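Side-chain contacts in enoyl-CoA hydratase subunit I (Geobacillus kaustophilus, PDB 2PBP), which probably acts as a hydro-lyase of the enoyl-CoA hydratase/isomerase (crotonase) family, adding water across the double bond of enoyl-CoA thioesters: residues K154-L157 and E158-T162; R179-P183 and E184-E188; E199-P202 and L203-R206. All blocks are in the same frame, centred on the assembly; numbering follows the deposited sequence.

Interaction 1. Residues K154-L157 and E158-T162; sequences KRAL and EWLWT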
loop_
_atom_site.group_PDB
_atom_site.type_symbol
_atom_site.label_atom_id
_atom_site.label_comp_id
_atom_site.label_asym_id
_atom_site.label_seq_id
_atom_site.Cartn_x
_atom_site.Cartn_y
_atom_site.Cartn_z
ATOM N N LYS A 154 17.190 -4.118 -8.245
ATOM C CA LYS A 154 18.013 -5.320 -8.403
ATOM C C LYS A 154 17.312 -6.357 -9.285
ATOM O O LYS A 154 17.888 -6.870 -10.249
ATOM C CB LYS A 154 18.331 -5.931 -7.029
ATOM C CG LYS A 154 19.239 -5.074 -6.141
ATOM C CD LYS A 154 20.700 -5.168 -6.573
ATOM C CE LYS A 154 21.611 -4.301 -5.711
ATOM N NZ LYS A 154 21.407 -2.838 -5.950
ATOM N N ARG A 155 16.062 -6.663 -8.961
ATOM C CA ARG A 155 15.322 -7.637 -9.747
ATOM C C ARG A 155 14.854 -7.053 -11.079
ATOM O O ARG A 155 14.876 -7.733 -12.104
ATOM C CB ARG A 155 14.140 -8.175 -8.929
ATOM C CG ARG A 155 14.590 -9.056 -7.765
ATOM C CD ARG A 155 13.433 -9.604 -6.947
ATOM N NE ARG A 155 12.708 -8.537 -6.270
ATOM C CZ ARG A 155 11.970 -8.709 -5.179
ATOM N NH1 ARG A 155 11.860 -9.912 -4.634
ATOM N NH2 ARG A 155 11.346 -7.674 -4.631
ATOM N N ALA A 156 14.466 -5.783 -11.074
ATOM C CA ALA A 156 13.989 -5.135 -12.291
ATOM C C ALA A 156 15.026 -5.136 -13.405
ATOM O O ALA A 156 14.706 -5.449 -14.553
ATOM C CB ALA A 156 13.561 -3.706 -11.990
ATOM N N LEU A 157 16.265 -4.782 -13.073
ATOM C CA LEU A 157 17.321 -4.736 -14.082
ATOM C C LEU A 157 17.589 -6.101 -14.700
ATOM O O LEU A 157 17.936 -6.200 -15.876
ATOM C CB LEU A 157 18.604 -4.150 -13.488
ATOM C CG LEU A 157 18.544 -2.630 -13.281
ATOM C CD1 LEU A 157 19.785 -2.151 -12.544
ATOM C CD2 LEU A 157 18.415 -1.938 -14.640
ATOM N N GLU A 158 17.416 -7.154 -13.910
ATOM C CA GLU A 158 17.620 -8.506 -14.407
ATOM C C GLU A 158 16.654 -8.737 -15.575
ATOM O O GLU A 158 17.058 -9.140 -16.668
ATOM C CB GLU A 158 17.346 -9.521 -13.290
ATOM C CG GLU A 158 17.778 -10.944 -13.604
ATOM C CD GLU A 158 17.364 -11.931 -12.525
ATOM O OE1 GLU A 158 17.578 -11.638 -11.331
ATOM O OE2 GLU A 158 16.826 -13.003 -12.870
ATOM N N TRP A 159 15.375 -8.457 -15.349
ATOM C CA TRP A 159 14.372 -8.655 -16.386
ATOM C C TRP A 159 14.479 -7.682 -17.555
ATOM O O TRP A 159 14.318 -8.075 -18.711
ATOM C CB TRP A 159 12.968 -8.573 -15.782
ATOM C CG TRP A 159 12.723 -9.633 -14.756
ATOM C CD1 TRP A 159 12.777 -9.494 -13.400
ATOM C CD2 TRP A 159 12.437 -11.011 -15.008
ATOM N NE1 TRP A 159 12.542 -10.703 -12.789
ATOM C CE2 TRP A 159 12.330 -11.651 -13.754
ATOM C CE3 TRP A 159 12.262 -11.769 -16.173
ATOM C CZ2 TRP A 159 12.054 -13.018 -13.630
ATOM C CZ3 TRP A 159 11.987 -13.131 -16.051
ATOM C CH2 TRP A 159 11.887 -13.739 -14.787
ATOM N N LEU A 160 14.747 -6.416 -17.253
ATOM C CA LEU A 160 14.850 -5.391 -18.286
ATOM C C LEU A 160 16.083 -5.550 -19.176
ATOM O O LEU A 160 16.011 -5.325 -20.383
ATOM C CB LEU A 160 14.843 -4.002 -17.638
ATOM C CG LEU A 160 13.536 -3.634 -16.926
ATOM C CD1 LEU A 160 13.749 -2.422 -16.033
ATOM C CD2 LEU A 160 12.452 -3.358 -17.968
ATOM N N TRP A 161 17.204 -5.948 -18.582
ATOM C CA TRP A 161 18.445 -6.125 -19.338
ATOM C C TRP A 161 18.490 -7.396 -20.191
ATOM O O TRP A 161 19.109 -7.407 -21.255
ATOM C CB TRP A 161 19.648 -6.134 -18.392
ATOM C CG TRP A 161 20.123 -4.783 -17.933
ATOM C CD1 TRP A 161 19.752 -3.560 -18.422
ATOM C CD2 TRP A 161 21.122 -4.534 -16.942
ATOM N NE1 TRP A 161 20.466 -2.563 -17.797
ATOM C CE2 TRP A 161 21.317 -3.133 -16.883
ATOM C CE3 TRP A 161 21.881 -5.356 -16.097
ATOM C CZ2 TRP A 161 22.235 -2.539 -16.014
ATOM C CZ3 TRP A 161 22.795 -4.767 -15.232
ATOM C CH2 TRP A 161 22.965 -3.369 -15.198
ATOM N N THR A 162 17.837 -8.460 -19.727
ATOM C CA THR A 162 17.840 -9.737 -20.448
ATOM C C THR A 162 16.653 -9.959 -21.381
ATOM O O THR A 162 16.757 -10.707 -22.357
ATOM C CB THR A 162 17.887 -10.931 -19.470
ATOM O OG1 THR A 162 16.673 -10.979 -18.706
ATOM C CG2 THR A 162 19.072 -10.802 -18.536
#
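W161 N donates to L157 O at 2.8 Å, and one residue earlier L160 N donates to A156 O at 2.9 Å. The bond from W159 N to R155 O is weak, at 3.4 Å, and R155 O also takes a weak one from E158 N. Near the C-terminal end T162 OG1 donates to E158 O, which T162 N reaches from the other face of its carbonyl plane, so two donors grip one oxygen. The backbone bonds from W159, L160 and W161 follow the i to i+4 pattern of helix 153-162 of the crotonase-like fold, which rests through A156, W159 and L160 on helix 143-151. W159 turns its indole back along the helix, with CG anti to the carbonyl carbon (chi1 -62°), and CD1 comes within 3.0 Å of R155 O. Substituting an alanine for W159 would probably leave R155 O without the nearby indole carbon and open a gap beside I151 and A164. L157 and W161 lie side by side: L157 CD2 sits over one indole face, 4.1 Å from the five-membered ring's centroid, a CH-pi contact displaced toward the rim. On the buried side A156 CB meets L160 CD1 at 4.2 Å.

Interaction 2. Residues R179-P183 and E184-E188; sequences RVVSP and ELLME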
loop_
_atom_site.group_PDB
_atom_site.type_symbol
_atom_site.label_atom_id
_atom_site.label_comp_id
_atom_site.label_asym_id
_atom_site.label_seq_id
_atom_site.Cartn_x
_atom_site.Cartn_y
_atom_site.Cartn_z
ATOM N N ARG A 179 -3.662 -12.709 -8.655
ATOM C CA ARG A 179 -4.035 -14.117 -8.593
ATOM C C ARG A 179 -3.887 -14.783 -9.952
ATOM O O ARG A 179 -3.965 -14.127 -10.995
ATOM C CB ARG A 179 -5.474 -14.281 -8.095
ATOM C CG ARG A 179 -6.539 -13.877 -9.094
ATOM C CD ARG A 179 -7.931 -14.215 -8.578
ATOM N NE ARG A 179 -8.052 -15.621 -8.199
ATOM C CZ ARG A 179 -9.204 -16.224 -7.921
ATOM N NH1 ARG A 179 -10.342 -15.545 -7.983
ATOM N NH2 ARG A 179 -9.219 -17.506 -7.580
ATOM N N VAL A 180 -3.676 -16.094 -9.928
ATOM C CA VAL A 180 -3.505 -16.874 -11.143
ATOM C C VAL A 180 -4.547 -17.986 -11.189
ATOM O O VAL A 180 -4.791 -18.662 -10.189
ATOM C CB VAL A 180 -2.097 -17.510 -11.191
ATOM C CG1 VAL A 180 -1.918 -18.298 -12.477
ATOM C CG2 VAL A 180 -1.036 -16.424 -11.066
ATOM N N VAL A 181 -5.166 -18.163 -12.349
ATOM C CA VAL A 181 -6.170 -19.204 -12.523
ATOM C C VAL A 181 -5.999 -19.870 -13.880
ATOM O O VAL A 181 -5.362 -19.318 -14.777
ATOM C CB VAL A 181 -7.601 -18.637 -12.423
ATOM C CG1 VAL A 181 -7.863 -18.136 -11.009
ATOM C CG2 VAL A 181 -7.787 -17.513 -13.431
ATOM N N SER A 182 -6.564 -21.062 -14.022
ATOM C CA SER A 182 -6.473 -21.799 -15.273
ATOM C C SER A 182 -7.119 -20.981 -16.391
ATOM O O SER A 182 -8.051 -20.213 -16.154
ATOM C CB SER A 182 -7.170 -23.154 -15.129
ATOM O OG SER A 182 -6.909 -23.982 -16.247
ATOM N N PRO A 183 -6.627 -21.136 -17.631
ATOM C CA PRO A 183 -7.147 -20.411 -18.796
ATOM C C PRO A 183 -8.664 -20.336 -18.942
ATOM O O PRO A 183 -9.217 -19.254 -19.149
ATOM C CB PRO A 183 -6.495 -21.141 -19.967
ATOM C CG PRO A 183 -5.168 -21.522 -19.403
ATOM C CD PRO A 183 -5.520 -22.027 -18.023
ATOM N N GLU A 184 -9.341 -21.473 -18.834
ATOM C CA GLU A 184 -10.788 -21.491 -19.005
ATOM C C GLU A 184 -11.585 -20.863 -17.862
ATOM O O GLU A 184 -12.799 -20.720 -17.966
ATOM C CB GLU A 184 -11.282 -22.923 -19.258
ATOM C CG GLU A 184 -11.347 -23.836 -18.040
ATOM C CD GLU A 184 -9.995 -24.112 -17.415
ATOM O OE1 GLU A 184 -8.976 -24.091 -18.141
ATOM O OE2 GLU A 184 -9.955 -24.374 -16.194
ATOM N N LEU A 185 -10.904 -20.480 -16.786
ATOM C CA LEU A 185 -11.575 -19.869 -15.640
ATOM C C LEU A 185 -11.238 -18.388 -15.490
ATOM O O LEU A 185 -11.832 -17.693 -14.668
ATOM C CB LEU A 185 -11.181 -20.589 -14.346
ATOM C CG LEU A 185 -11.559 -22.064 -14.211
ATOM C CD1 LEU A 185 -11.011 -22.614 -12.898
ATOM C CD2 LEU A 185 -13.069 -22.204 -14.267
ATOM N N LEU A 186 -10.290 -17.906 -16.288
ATOM C CA LEU A 186 -9.853 -16.513 -16.207
ATOM C C LEU A 186 -10.960 -15.457 -16.240
ATOM O O LEU A 186 -11.084 -14.656 -15.310
ATOM C CB LEU A 186 -8.837 -16.212 -17.316
ATOM C CG LEU A 186 -8.368 -14.754 -17.371
ATOM C CD1 LEU A 186 -7.698 -14.382 -16.053
ATOM C CD2 LEU A 186 -7.416 -14.562 -18.532
ATOM N N MET A 187 -11.756 -15.439 -17.305
ATOM C CA MET A 187 -12.819 -14.442 -17.415
ATOM C C MET A 187 -13.875 -14.589 -16.333
ATOM O O MET A 187 -14.330 -13.597 -15.762
ATOM C CB MET A 187 -13.477 -14.495 -18.797
ATOM C CG MET A 187 -12.591 -13.959 -19.913
ATOM S SD MET A 187 -11.867 -12.342 -19.506
ATOM C CE MET A 187 -13.310 -11.299 -19.536
ATOM N N GLU A 188 -14.267 -15.828 -16.053
ATOM C CA GLU A 188 -15.268 -16.085 -15.027
ATOM C C GLU A 188 -14.793 -15.528 -13.689
ATOM O O GLU A 188 -15.532 -14.822 -12.996
ATOM C CB GLU A 188 -15.505 -17.587 -14.892
ATOM C CG GLU A 188 -16.477 -17.959 -13.794
ATOM C CD GLU A 188 -16.457 -19.445 -13.494
ATOM O OE1 GLU A 188 -16.590 -20.240 -14.446
ATOM O OE2 GLU A 188 -16.311 -19.813 -12.310
HETATM O O HOH W 1 -11.718 -17.568 -19.372
#
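S182 OG donates to E184 OE1 at 2.8 Å, a hydrogen bond across the tight turn that carries the chain from strand 179-181, outermost of its sheet within this chain, into helix 186-198. The hydroxyl meets the carboxylate on its syn side, 16° out of the plane, and E184 OE2 lies 3.2 Å from S182 CB, so both carboxylate oxygens lie close to the serine side chain. Two torsions bring them there. E184 CG stands between its own backbone N and carbonyl carbon (chi1 76°), and the bend at chi2 folds the chain back toward the preceding residues instead of letting it run outward. The S182 hydroxyl faces the returning acid.

Next to this side-chain bond the backbone closes the turn. L185 N donates to S182 O at 2.9 Å, while L186 N makes a weak bond to P183 O. The ring of P183 restricts its phi, here -45°, consistent with the bend.

Farther out, V181 points its CG2 at the start of the helix, reaching L186 CA at 3.6 Å and L186 CD1 at 4.1 Å. L186 is buried, and its side chain also packs on V121 and S123 of strand 119-123, so it joins the helix to the sheet. That neighbouring strand pairs with strand 179-181 through backbone bonds of R179 and V181 to A122. One water finishes the first helical turn, giving a hydrogen to P183 O and accepting from M187 N, at 3.0 Å from each.

Interaction 3. Residues E199-P202 and L203-R206; sequences EQPP and LALR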
loop_
_atom_site.group_PDB
_atom_site.type_symbol
_atom_site.label_atom_id
_atom_site.label_comp_id
_atom_site.label_asym_id
_atom_site.label_seq_id
_atom_site.Cartn_x
_atom_site.Cartn_y
_atom_site.Cartn_z
ATOM N N GLU A 199 -19.928 -3.745 -6.258
ATOM C CA GLU A 199 -20.883 -3.649 -5.152
ATOM C C GLU A 199 -20.368 -2.756 -4.027
ATOM O O GLU A 199 -21.099 -2.445 -3.084
ATOM C CB GLU A 199 -21.200 -5.039 -4.594
ATOM C CG GLU A 199 -21.997 -5.917 -5.541
ATOM C CD GLU A 199 -23.362 -5.339 -5.855
ATOM O OE1 GLU A 199 -24.197 -5.240 -4.928
ATOM O OE2 GLU A 199 -23.600 -4.979 -7.029
ATOM N N GLN A 200 -19.106 -2.355 -4.126
ATOM C CA GLN A 200 -18.490 -1.488 -3.127
ATOM C C GLN A 200 -18.865 -0.039 -3.451
ATOM O O GLN A 200 -19.399 0.236 -4.526
ATOM C CB GLN A 200 -16.967 -1.657 -3.160
ATOM C CG GLN A 200 -16.482 -3.032 -2.707
ATOM C CD GLN A 200 -16.825 -3.315 -1.255
ATOM O OE1 GLN A 200 -17.985 -3.541 -0.911
ATOM N NE2 GLN A 200 -15.814 -3.292 -0.393
ATOM N N PRO A 201 -18.600 0.899 -2.525
ATOM C CA PRO A 201 -18.922 2.318 -2.748
ATOM C C PRO A 201 -18.037 2.878 -3.860
ATOM O O PRO A 201 -16.826 2.947 -3.707
ATOM C CB PRO A 201 -18.597 2.971 -1.399
ATOM C CG PRO A 201 -18.618 1.828 -0.417
ATOM C CD PRO A 201 -18.005 0.703 -1.194
ATOM N N PRO A 202 -18.634 3.294 -4.992
ATOM C CA PRO A 202 -17.840 3.837 -6.103
ATOM C C PRO A 202 -16.909 4.993 -5.717
ATOM O O PRO A 202 -15.754 5.040 -6.154
ATOM C CB PRO A 202 -18.907 4.261 -7.113
ATOM C CG PRO A 202 -20.015 3.270 -6.865
ATOM C CD PRO A 202 -20.063 3.238 -5.345
ATOM N N LEU A 203 -17.408 5.921 -4.904
ATOM C CA LEU A 203 -16.601 7.066 -4.482
ATOM C C LEU A 203 -15.456 6.611 -3.583
ATOM O O LEU A 203 -14.347 7.146 -3.655
ATOM C CB LEU A 203 -17.473 8.092 -3.749
ATOM C CG LEU A 203 -18.487 8.830 -4.626
ATOM C CD1 LEU A 203 -19.573 9.445 -3.755
ATOM C CD2 LEU A 203 -17.777 9.896 -5.455
ATOM N N ALA A 204 -15.722 5.618 -2.739
ATOM C CA ALA A 204 -14.686 5.102 -1.856
ATOM C C ALA A 204 -13.589 4.429 -2.683
ATOM O O ALA A 204 -12.406 4.666 -2.447
ATOM C CB ALA A 204 -15.284 4.115 -0.846
ATOM N N LEU A 205 -13.961 3.597 -3.657
ATOM C CA LEU A 205 -12.941 2.938 -4.476
ATOM C C LEU A 205 -12.124 3.968 -5.263
ATOM O O LEU A 205 -10.906 3.847 -5.396
ATOM C CB LEU A 205 -13.572 1.941 -5.455
ATOM C CG LEU A 205 -14.352 0.752 -4.885
ATOM C CD1 LEU A 205 -14.478 -0.324 -5.963
ATOM C CD2 LEU A 205 -13.644 0.187 -3.666
ATOM N N ARG A 206 -12.810 4.986 -5.771
ATOM C CA ARG A 206 -12.192 6.049 -6.553
ATOM C C ARG A 206 -11.180 6.854 -5.738
ATOM O O ARG A 206 -10.038 7.044 -6.165
ATOM C CB ARG A 206 -13.285 6.980 -7.083
ATOM C CG ARG A 206 -12.827 8.172 -7.924
ATOM C CD ARG A 206 -14.019 9.113 -8.093
ATOM N NE ARG A 206 -13.780 10.290 -8.925
ATOM C CZ ARG A 206 -13.829 10.296 -10.253
ATOM N NH1 ARG A 206 -14.099 9.180 -10.917
ATOM N NH2 ARG A 206 -13.658 11.435 -10.919
#
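L205 folds back over Q200, and its side chain can be followed outward atom by atom. CB stands 3.8 Å from P201 O. CG is anti to the carbonyl carbon (chi1 -62°), a turn that carries the branch back toward the residues preceding the helix, and it comes 3.5 Å from the same oxygen. Both methyls then reach the aliphatic start of Q200: CD1 lies 4.0 Å from Q200 CB and CD2 lies 3.8 Å from it. Beyond that point the glutamine bends away at chi2, and its NE2 donates to W161 O and N134 OD1 of the second subunit.

P201 is the N-cap of helix 202-217, one of the helices that follow the sheet-bearing core of the crotonase-like fold. Its carbonyl opens the i to i+4 bonding: L205 N donates to P201 O at 2.9 Å. R206 N follows to P202 O at 3.0 Å. P202, in the first turn, needs no such acceptor, since its nitrogen carries no hydrogen.

On another side of the turn P201 CB packs against A204 CB at 3.5 Å, with the proline's CG somewhat farther from the same methyl. The second subunit covers this region as well, its V133 touching Q200 and L205, its G136 touching P201 and its V137 touching A204.

In the fold
Followed from the N terminus, the three contacts come in series, none nesting within or crossing another, and each is local, joining residues a few positions apart. Interaction 1 lies within helix 153-162, beyond most of the sheet strands. After helix 168-173 the chain forms strand 179-181, where interaction 2 closes the turn into helix 186-198. Interaction 3 follows at the next junction, starting helix 202-217. Interactions 1 and 3 have centres about 36 Å apart, on opposite sides of the chain's centre, yet the dimer brings their residues together: W161 NE1 of one subunit donates to L205 O of the other.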